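Long-range contacts in putative P450-like enzyme (Streptomyces himastatinicus ATCC 53653, PDB 5Z9J), which probably acts as a haem-dependent monooxygenase of the cytochrome P450 family, using molecular oxygen to oxidise a substrate: residues G40-A45 / N316-Q321; F129-P134 / T241-I246. All coordinates share one frame; numbering follows the deposited sequence.

Interaction 1 of 2, residues G40-A45 / N316-Q321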
ATOM      1  N   GLY A  40     -13.985   7.049 -12.521  1.00 32.24           N
ATOM      2  CA  GLY A  40     -14.122   6.203 -13.698  1.00 36.99           C
ATOM      3  C   GLY A  40     -12.827   5.479 -14.001  1.00 36.64           C
ATOM      4  O   GLY A  40     -11.735   5.955 -13.618  1.00 36.24           O
ATOM      5  N   TYR A  41     -12.923   4.287 -14.584  1.00 35.38           N
ATOM      6  CA  TYR A  41     -11.683   3.528 -14.861  1.00 34.97           C
ATOM      7  C   TYR A  41     -10.884   4.139 -16.030  1.00 35.08           C
ATOM      8  O   TYR A  41      -9.691   4.429 -15.855  1.00 34.36           O
ATOM      9  CB  TYR A  41     -11.968   2.031 -15.086  1.00 32.71           C
ATOM     10  CG  TYR A  41     -10.763   1.161 -15.422  1.00 35.54           C
ATOM     11  CD1 TYR A  41     -10.071   0.406 -14.435  1.00 37.00           C
ATOM     12  CD2 TYR A  41     -10.307   1.080 -16.729  1.00 36.92           C
ATOM     13  CE1 TYR A  41      -8.975  -0.407 -14.794  1.00 30.64           C
ATOM     14  CE2 TYR A  41      -9.228   0.298 -17.072  1.00 37.70           C
ATOM     15  CZ  TYR A  41      -8.568  -0.430 -16.108  1.00 36.55           C
ATOM     16  OH  TYR A  41      -7.506  -1.187 -16.524  1.00 38.27           O
ATOM     17  N   PRO A  42     -11.508   4.351 -17.206  1.00 35.16           N
ATOM     18  CA  PRO A  42     -10.669   4.872 -18.295  1.00 36.14           C
ATOM     19  C   PRO A  42     -10.046   6.239 -17.970  1.00 35.46           C
ATOM     20  O   PRO A  42      -8.948   6.527 -18.418  1.00 35.86           O
ATOM     21  CB  PRO A  42     -11.658   4.988 -19.508  1.00 38.73           C
ATOM     22  CG  PRO A  42     -12.993   5.040 -18.897  1.00 38.73           C
ATOM     23  CD  PRO A  42     -12.921   4.241 -17.595  1.00 36.76           C
ATOM     24  N   GLU A  43     -10.752   7.069 -17.219  1.00 35.05           N
ATOM     25  CA  GLU A  43     -10.252   8.388 -16.841  1.00 36.48           C
ATOM     26  C   GLU A  43      -9.080   8.264 -15.846  1.00 36.15           C
ATOM     27  O   GLU A  43      -8.062   8.944 -15.977  1.00 32.43           O
ATOM     28  CB  GLU A  43     -11.374   9.254 -16.240  1.00 34.81           C
ATOM     29  CG  GLU A  43     -12.545   9.555 -17.229  1.00 46.53           C
ATOM     30  CD  GLU A  43     -13.550   8.394 -17.262  1.00 44.95           C
ATOM     31  OE1 GLU A  43     -13.426   7.497 -16.384  1.00 42.51           O
ATOM     32  OE2 GLU A  43     -14.452   8.383 -18.128  1.00 45.11           O
ATOM     33  N   SER A  44      -9.251   7.412 -14.843  1.00 35.49           N
ATOM     34  CA  SER A  44      -8.204   7.180 -13.836  1.00 33.83           C
ATOM     35  C   SER A  44      -6.912   6.671 -14.459  1.00 34.91           C
ATOM     36  O   SER A  44      -5.818   7.183 -14.186  1.00 35.23           O
ATOM     37  CB  SER A  44      -8.684   6.152 -12.795  1.00 33.23           C
ATOM     38  OG  SER A  44      -9.738   6.654 -11.989  1.00 34.52           O
ATOM     39  N   ALA A  45      -7.051   5.632 -15.277  1.00 30.41           N
ATOM     40  CA  ALA A  45      -5.944   5.004 -15.987  1.00 38.05           C
ATOM     41  C   ALA A  45      -5.188   6.039 -16.815  1.00 35.06           C
ATOM     42  O   ALA A  45      -3.956   6.103 -16.781  1.00 34.06           O
ATOM     43  CB  ALA A  45      -6.459   3.870 -16.883  1.00 42.80           C
ATOM     44  N   ASN A 316     -12.000   0.378 -10.042  1.00 29.85           N
ATOM     45  CA  ASN A 316     -11.996  -1.071 -10.067  1.00 30.10           C
ATOM     46  C   ASN A 316     -13.388  -1.668 -10.043  1.00 31.13           C
ATOM     47  O   ASN A 316     -13.533  -2.899 -10.239  1.00 27.68           O
ATOM     48  CB  ASN A 316     -11.236  -1.638  -8.854  1.00 28.71           C
ATOM     49  CG  ASN A 316      -9.728  -1.502  -8.979  1.00 27.81           C
ATOM     50  OD1 ASN A 316      -9.199  -1.318 -10.064  1.00 29.05           O
ATOM     51  ND2 ASN A 316      -9.039  -1.588  -7.870  1.00 27.15           N
ATOM     52  N   ARG A 317     -14.392  -0.850  -9.743  1.00 28.19           N
ATOM     53  CA  ARG A 317     -15.775  -1.357  -9.830  1.00 36.04           C
ATOM     54  C   ARG A 317     -16.476  -0.803 -11.081  1.00 37.19           C
ATOM     55  O   ARG A 317     -17.702  -0.910 -11.219  1.00 38.37           O
ATOM     56  CB  ARG A 317     -16.577  -0.989  -8.577  1.00 33.59           C
ATOM     57  CG  ARG A 317     -15.947  -1.467  -7.251  1.00 34.39           C
ATOM     58  CD  ARG A 317     -15.692  -2.970  -7.248  1.00 33.24           C
ATOM     59  NE  ARG A 317     -15.420  -3.480  -5.912  1.00 30.90           N
ATOM     60  CZ  ARG A 317     -16.365  -3.962  -5.106  1.00 31.92           C
ATOM     61  NH1 ARG A 317     -17.635  -4.016  -5.513  1.00 28.58           N
ATOM     62  NH2 ARG A 317     -16.042  -4.408  -3.901  1.00 26.50           N
ATOM     63  N   ASP A 318     -15.708  -0.241 -12.017  1.00 36.24           N
ATOM     64  CA  ASP A 318     -16.308   0.423 -13.180  1.00 37.49           C
ATOM     65  C   ASP A 318     -16.770  -0.624 -14.172  1.00 42.14           C
ATOM     66  O   ASP A 318     -15.972  -1.412 -14.665  1.00 44.98           O
ATOM     67  CB  ASP A 318     -15.351   1.449 -13.838  1.00 34.68           C
ATOM     68  CG  ASP A 318     -16.049   2.303 -14.933  1.00 37.40           C
ATOM     69  OD1 ASP A 318     -17.135   1.908 -15.412  1.00 40.76           O
ATOM     70  OD2 ASP A 318     -15.552   3.383 -15.295  1.00 36.77           O
ATOM     71  N   GLU A 319     -18.081  -0.644 -14.403  1.00 42.11           N
ATOM     72  CA  GLU A 319     -18.726  -1.604 -15.290  1.00 45.20           C
ATOM     73  C   GLU A 319     -18.364  -1.396 -16.780  1.00 46.14           C
ATOM     74  O   GLU A 319     -18.590  -2.292 -17.583  1.00 48.56           O
ATOM     75  CB  GLU A 319     -20.239  -1.544 -15.098  1.00 48.37           C
ATOM     76  CG  GLU A 319     -20.812  -0.221 -15.545  1.00 52.19           C
ATOM     77  CD  GLU A 319     -22.295  -0.048 -15.228  1.00 57.83           C
ATOM     78  OE1 GLU A 319     -22.991  -1.035 -14.872  1.00 59.69           O
ATOM     79  OE2 GLU A 319     -22.781   1.093 -15.423  1.00 60.44           O
ATOM     80  N   ARG A 320     -17.834  -0.220 -17.145  1.00 44.49           N
ATOM     81  CA  ARG A 320     -17.308   0.023 -18.494  1.00 43.47           C
ATOM     82  C   ARG A 320     -15.999  -0.782 -18.693  1.00 44.27           C
ATOM     83  O   ARG A 320     -15.565  -1.004 -19.833  1.00 46.78           O
ATOM     84  CB  ARG A 320     -17.035   1.515 -18.732  1.00 41.09           C
ATOM     85  CG  ARG A 320     -18.268   2.441 -18.778  1.00 42.54           C
ATOM     86  CD  ARG A 320     -17.862   3.930 -18.894  1.00 41.95           C
ATOM     87  NE  ARG A 320     -17.071   4.307 -17.701  1.00 40.27           N
ATOM     88  CZ  ARG A 320     -16.334   5.416 -17.580  1.00 41.48           C
ATOM     89  NH1 ARG A 320     -16.310   6.329 -18.553  1.00 39.45           N
ATOM     90  NH2 ARG A 320     -15.613   5.624 -16.453  1.00 36.30           N
ATOM     91  N   GLN A 321     -15.367  -1.213 -17.596  1.00 40.69           N
ATOM     92  CA  GLN A 321     -14.112  -1.956 -17.711  1.00 36.90           C
ATOM     93  C   GLN A 321     -14.283  -3.421 -17.320  1.00 34.55           C
ATOM     94  O   GLN A 321     -13.674  -4.301 -17.919  1.00 34.68           O
ATOM     95  CB  GLN A 321     -13.009  -1.296 -16.881  1.00 38.33           C
ATOM     96  CG  GLN A 321     -11.686  -2.086 -16.817  1.00 38.81           C
ATOM     97  CD  GLN A 321     -11.065  -2.314 -18.224  1.00 40.16           C
ATOM     98  OE1 GLN A 321     -11.384  -1.605 -19.184  1.00 39.18           O
ATOM     99  NE2 GLN A 321     -10.134  -3.265 -18.316  1.00 40.73           N
TER

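Interaction 2 of 2, residues F129-P134 / T241-I246. With HEM (protoporphyrin IX containing Fe), chain E.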
ATOM      1  N   PHE A 129      -0.970 -12.356  12.291  1.00 29.05           N
ATOM      2  CA  PHE A 129      -0.385 -12.979  11.122  1.00 24.17           C
ATOM      3  C   PHE A 129      -0.205 -12.026   9.987  1.00 25.09           C
ATOM      4  O   PHE A 129       0.919 -11.869   9.503  1.00 23.05           O
ATOM      5  CB  PHE A 129      -1.246 -14.160  10.685  1.00 24.49           C
ATOM      6  CG  PHE A 129      -0.685 -14.926   9.526  1.00 26.87           C
ATOM      7  CD1 PHE A 129       0.479 -15.669   9.673  1.00 26.71           C
ATOM      8  CD2 PHE A 129      -1.319 -14.923   8.299  1.00 23.95           C
ATOM      9  CE1 PHE A 129       1.013 -16.394   8.620  1.00 25.34           C
ATOM     10  CE2 PHE A 129      -0.793 -15.649   7.237  1.00 25.18           C
ATOM     11  CZ  PHE A 129       0.390 -16.387   7.405  1.00 25.85           C
ATOM     12  N   ALA A 130      -1.312 -11.421   9.529  1.00 22.58           N
ATOM     13  CA  ALA A 130      -1.249 -10.714   8.297  1.00 21.79           C
ATOM     14  C   ALA A 130      -0.394  -9.467   8.371  1.00 22.36           C
ATOM     15  O   ALA A 130       0.243  -9.145   7.354  1.00 23.66           O
ATOM     16  CB  ALA A 130      -2.697 -10.353   7.792  1.00 21.48           C
ATOM     17  N   ALA A 131      -0.368  -8.758   9.509  1.00 23.09           N
ATOM     18  CA  ALA A 131       0.474  -7.562   9.628  1.00 24.66           C
ATOM     19  C   ALA A 131       1.904  -7.895   9.941  1.00 26.37           C
ATOM     20  O   ALA A 131       2.797  -7.315   9.309  1.00 27.33           O
ATOM     21  CB  ALA A 131      -0.029  -6.595  10.701  1.00 21.73           C
ATOM     22  N   PRO A 132       2.151  -8.796  10.910  1.00 26.89           N
ATOM     23  CA  PRO A 132       3.567  -9.040  11.151  1.00 26.62           C
ATOM     24  C   PRO A 132       4.388  -9.568   9.976  1.00 25.97           C
ATOM     25  O   PRO A 132       5.601  -9.214   9.937  1.00 27.95           O
ATOM     26  CB  PRO A 132       3.541 -10.102  12.254  1.00 30.48           C
ATOM     27  CG  PRO A 132       2.270  -9.966  12.899  1.00 29.99           C
ATOM     28  CD  PRO A 132       1.316  -9.417  11.953  1.00 28.10           C
ATOM     29  N   LEU A 133       3.802 -10.374   9.087  1.00 26.93           N
ATOM     30  CA  LEU A 133       4.557 -11.035   8.015  1.00 27.41           C
ATOM     31  C   LEU A 133       5.215 -10.038   7.030  1.00 22.97           C
ATOM     32  O   LEU A 133       6.455 -10.036   6.922  1.00 24.47           O
ATOM     33  CB  LEU A 133       3.676 -12.061   7.262  1.00 23.23           C
ATOM     34  CG  LEU A 133       4.317 -12.616   5.986  1.00 23.74           C
ATOM     35  CD1 LEU A 133       5.596 -13.446   6.347  1.00 30.38           C
ATOM     36  CD2 LEU A 133       3.358 -13.481   5.205  1.00 23.50           C
ATOM     37  N   PRO A 134       4.435  -9.129   6.388  1.00 26.05           N
ATOM     38  CA  PRO A 134       5.066  -8.159   5.473  1.00 21.85           C
ATOM     39  C   PRO A 134       5.993  -7.192   6.185  1.00 22.19           C
ATOM     40  O   PRO A 134       6.963  -6.747   5.594  1.00 24.51           O
ATOM     41  CB  PRO A 134       3.875  -7.405   4.895  1.00 23.61           C
ATOM     42  CG  PRO A 134       2.754  -7.669   5.843  1.00 23.90           C
ATOM     43  CD  PRO A 134       2.971  -8.962   6.417  1.00 21.40           C
ATOM     44  N   THR A 241      -0.504  -2.413   3.480  1.00 23.35           N
ATOM     45  CA  THR A 241      -1.117  -2.718   2.187  1.00 24.53           C
ATOM     46  C   THR A 241      -1.171  -4.236   2.003  1.00 26.93           C
ATOM     47  O   THR A 241      -2.192  -4.806   1.587  1.00 18.00           O
ATOM     48  CB  THR A 241      -0.333  -2.078   1.006  1.00 24.35           C
ATOM     49  OG1 THR A 241       1.051  -2.417   1.065  1.00 21.85           O
ATOM     50  CG2 THR A 241      -0.473  -0.578   1.085  1.00 24.79           C
ATOM     51  N   THR A 242      -0.037  -4.875   2.308  1.00 17.86           N
ATOM     52  CA  THR A 242       0.135  -6.289   2.166  1.00 21.14           C
ATOM     53  C   THR A 242      -0.634  -7.047   3.237  1.00 22.53           C
ATOM     54  O   THR A 242      -1.236  -8.102   2.943  1.00 24.39           O
ATOM     55  CB  THR A 242       1.597  -6.701   2.222  1.00 18.01           C
ATOM     56  OG1 THR A 242       2.358  -5.989   1.235  1.00 18.55           O
ATOM     57  CG2 THR A 242       1.732  -8.184   1.919  1.00 18.80           C
ATOM     58  N   ALA A 243      -0.644  -6.511   4.462  1.00 19.14           N
ATOM     59  CA  ALA A 243      -1.402  -7.135   5.548  1.00 19.36           C
ATOM     60  C   ALA A 243      -2.869  -7.207   5.115  1.00 20.30           C
ATOM     61  O   ALA A 243      -3.547  -8.230   5.302  1.00 18.64           O
ATOM     62  CB  ALA A 243      -1.264  -6.378   6.816  1.00 19.86           C
ATOM     63  N   MET A 244      -3.349  -6.114   4.549  1.00 22.60           N
ATOM     64  CA  MET A 244      -4.749  -6.075   4.098  1.00 24.00           C
ATOM     65  C   MET A 244      -5.091  -6.999   2.943  1.00 26.11           C
ATOM     66  O   MET A 244      -6.181  -7.562   2.903  1.00 28.90           O
ATOM     67  CB  MET A 244      -5.165  -4.652   3.694  1.00 23.22           C
ATOM     68  CG  MET A 244      -5.574  -3.818   4.889  1.00 24.13           C
ATOM     69  SD  MET A 244      -5.999  -2.085   4.535  1.00 34.22           S
ATOM     70  CE  MET A 244      -4.423  -1.436   4.003  1.00 37.93           C
ATOM     71  N   LEU A 245      -4.216  -7.080   1.945  1.00 26.87           N
ATOM     72  CA  LEU A 245      -4.425  -7.996   0.866  1.00 23.91           C
ATOM     73  C   LEU A 245      -4.582  -9.412   1.437  1.00 25.94           C
ATOM     74  O   LEU A 245      -5.429 -10.184   1.017  1.00 19.20           O
ATOM     75  CB  LEU A 245      -3.262  -7.956  -0.102  1.00 20.78           C
ATOM     76  CG  LEU A 245      -3.383  -8.993  -1.217  1.00 21.76           C
ATOM     77  CD1 LEU A 245      -4.751  -8.846  -2.021  1.00 20.17           C
ATOM     78  CD2 LEU A 245      -2.213  -8.954  -2.137  1.00 20.83           C
ATOM     79  N   ILE A 246      -3.701  -9.798   2.360  1.00 18.62           N
ATOM     80  CA  ILE A 246      -3.796 -11.129   2.940  1.00 18.87           C
ATOM     81  C   ILE A 246      -5.112 -11.286   3.722  1.00 24.36           C
ATOM     82  O   ILE A 246      -5.910 -12.215   3.484  1.00 26.63           O
ATOM     83  CB  ILE A 246      -2.542 -11.472   3.893  1.00 18.76           C
ATOM     84  CG1 ILE A 246      -1.235 -11.579   3.068  1.00 18.63           C
ATOM     85  CG2 ILE A 246      -2.821 -12.772   4.637  1.00 19.15           C
ATOM     86  CD1 ILE A 246       0.141 -11.510   3.952  1.00 20.38           C
TER
HETATM   87  CHA HEM E 401       3.606   2.035  -5.493  1.00 22.04           C
HETATM   88  CHB HEM E 401      -0.164  -0.526  -3.998  1.00 23.75           C
HETATM   89  CHC HEM E 401       2.895  -3.539  -1.772  1.00 21.59           C
HETATM   90  CHD HEM E 401       6.510  -0.484  -2.438  1.00 20.05           C
HETATM   91  C1A HEM E 401       2.296   1.637  -5.347  1.00 21.94           C
HETATM   92  C2A HEM E 401       1.095   2.240  -5.929  1.00 24.23           C
HETATM   93  C3A HEM E 401       0.047   1.515  -5.528  1.00 22.40           C
HETATM   94  C4A HEM E 401       0.553   0.439  -4.663  1.00 23.31           C
HETATM   95  CMA HEM E 401      -1.423   1.780  -5.882  1.00 21.77           C
HETATM   96  CAA HEM E 401       1.036   3.475  -6.851  1.00 26.63           C
HETATM   97  CBA HEM E 401       1.164   4.777  -6.050  1.00 27.48           C
HETATM   98  CGA HEM E 401       0.814   6.008  -6.896  1.00 28.39           C
HETATM   99  O1A HEM E 401       0.714   7.139  -6.357  1.00 30.29           O
HETATM  100  O2A HEM E 401       0.656   5.915  -8.126  1.00 26.05           O
HETATM  101  C1B HEM E 401       0.347  -1.600  -3.323  1.00 24.78           C
HETATM  102  C2B HEM E 401      -0.424  -2.735  -2.891  1.00 24.88           C
HETATM  103  C3B HEM E 401       0.423  -3.570  -2.278  1.00 23.64           C
HETATM  104  C4B HEM E 401       1.744  -2.962  -2.290  1.00 22.66           C
HETATM  105  CMB HEM E 401      -1.935  -2.859  -3.154  1.00 26.32           C
HETATM  106  CAB HEM E 401       0.163  -4.929  -1.618  1.00 23.84           C
HETATM  107  CBB HEM E 401      -1.024  -5.537  -1.618  1.00 22.73           C
HETATM  108  C1C HEM E 401       4.170  -3.006  -1.768  1.00 20.89           C
HETATM  109  C2C HEM E 401       5.390  -3.625  -1.191  1.00 19.68           C
HETATM  110  C3C HEM E 401       6.376  -2.762  -1.392  1.00 20.48           C
HETATM  111  C4C HEM E 401       5.817  -1.610  -2.051  1.00 20.47           C
HETATM  112  CMC HEM E 401       5.421  -5.022  -0.544  1.00 17.34           C
HETATM  113  CAC HEM E 401       7.878  -2.787  -1.019  1.00 21.94           C
HETATM  114  CBC HEM E 401       8.485  -3.809  -0.433  1.00 22.27           C
HETATM  115  C1D HEM E 401       6.049   0.478  -3.275  1.00 20.42           C
HETATM  116  C2D HEM E 401       6.814   1.617  -3.686  1.00 21.62           C
HETATM  117  C3D HEM E 401       5.917   2.376  -4.647  1.00 22.13           C
HETATM  118  C4D HEM E 401       4.687   1.642  -4.724  1.00 21.84           C
HETATM  119  CMD HEM E 401       8.249   2.007  -3.252  1.00 20.75           C
HETATM  120  CAD HEM E 401       6.254   3.710  -5.323  1.00 23.93           C
HETATM  121  CBD HEM E 401       6.867   3.483  -6.688  1.00 24.83           C
HETATM  122  CGD HEM E 401       6.980   4.829  -7.383  1.00 25.86           C
HETATM  123  O1D HEM E 401       6.371   5.826  -6.930  1.00 26.13           O
HETATM  124  O2D HEM E 401       7.673   4.899  -8.431  1.00 26.76           O
HETATM  125  NA  HEM E 401       1.902   0.560  -4.603  1.00 23.92           N
HETATM  126  NB  HEM E 401       1.669  -1.759  -2.923  1.00 24.40           N
HETATM  127  NC  HEM E 401       4.506  -1.793  -2.243  1.00 22.44           N
HETATM  128  ND  HEM E 401       4.801   0.495  -3.928  1.00 24.53           N
HETATM  129 FE   HEM E 401       3.293  -0.681  -3.541  1.00 58.43          FE

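Interaction 1 of 2, residues G40-A45 / N316-Q321
A salt-bridge network and an amide-on-ring stack join the start of helix 41-48, where the chain leaves strand 35-38 of the mixed sheet, to the loop following helix 312-315, toward the edge of the molecule. D318 CG stands anti to the backbone N, bringing OD2 to Y41 N, the first helix amide after the N-cap residue G40; this bond, 2.9 Å long with an N-H...O angle of 174°, uses the anti lone pair. D318 OD1 accepts from R320 N (2.8 Å) in an Asx turn.

The A-N-R-D sequence running from helix 312-315 into this loop is a recognisable P450 element, and R320 links it to helix 41-48. R320 grips E43 end-on, NH1 to OE2 at 2.8 Å and NH2 to OE1 at 2.9 Å; carboxylate and guanidinium are 15° from coplanar. R320 NH2 also pairs with D318 OD2, while P42 CD lies 3.2 Å above one guanidinium face, toward its rim. Q321 CG, anti to the backbone N (chi1 174°), lies over the Y41 ring in a CH-pi contact, 3.4 Å from the centroid; the bend at chi2 lays the amide nearly parallel to the ring. F322 meets the ring edge-to-face, and Y41 OH bonds to A336 O.

Interaction 2 of 2, residues F129-P134 / T241-I246
The haem-lining helix 240-255, the C-terminal part of the long helix that passes the haem in the P450 fold, presses here against the segment 129-134, where helix 125-130 gives way to helix 132-142. The closest backbone approach is between A131 and A243, whose CA atoms are 4.5 Å apart, a separation that small alanine side chains allow. A243 CB lies 3.5 Å from A131 CA, and A243 CA makes a CA-H...O contact of 3.2 Å with A130 O. That carbonyl is buried without a hydrogen-bond partner; the residue four positions on is P134, whose nitrogen carries no hydrogen to donate.

I246 reaches two partners with separate branches. With chi1 at -67°, I246 CG2 stands anti to the backbone N and packs on A130 CB at 4.0 Å, while I246 CD1 meets L133 CD2 at 4.0 Å, the two side chains crossing at about a right angle. At the other end, P134 and T242 lie alongside each other, pointing in opposite directions, with their CB atoms 3.6 Å apart. T242 OG1 bonds to G238 O, one turn back in the chain.

Toward the haem, 241-246 contributes T241, T242 and L245. T241 OG1 comes within 3.5 Å of haem C4B and is hydrogen-bonded to N237 O; L245 CB lies 3.6 Å from haem vinyl atom CBB. No hydrogen bond crosses the contact, which is mostly van der Waals packing within the helical core of the P450 fold: F129 and L133 extend it to helix 96-116, while F129, T242, L245 and I246 touch helix 350-367, and L245 also reaches helix 270-280.

In the fold
From the N terminus, the chain first passes through 40-45, just after strand 35-38, and meets 316-321 after 270 further residues, the loop that interaction 1 closes. Interaction 2 is nested inside it: 129-134 meets 241-246 after 106 residues, most of them helical. Their centres are 27 Å apart and their nearest atoms about 10 Å, without touching. Interaction 1 ties a helix beside the mixed sheet to the loop after helix 312-315, about 20 Å from the chain centre; interaction 2 joins helices at about 10 Å from it, beside the haem. The first lies beside the sheet, the second among the helices of the core.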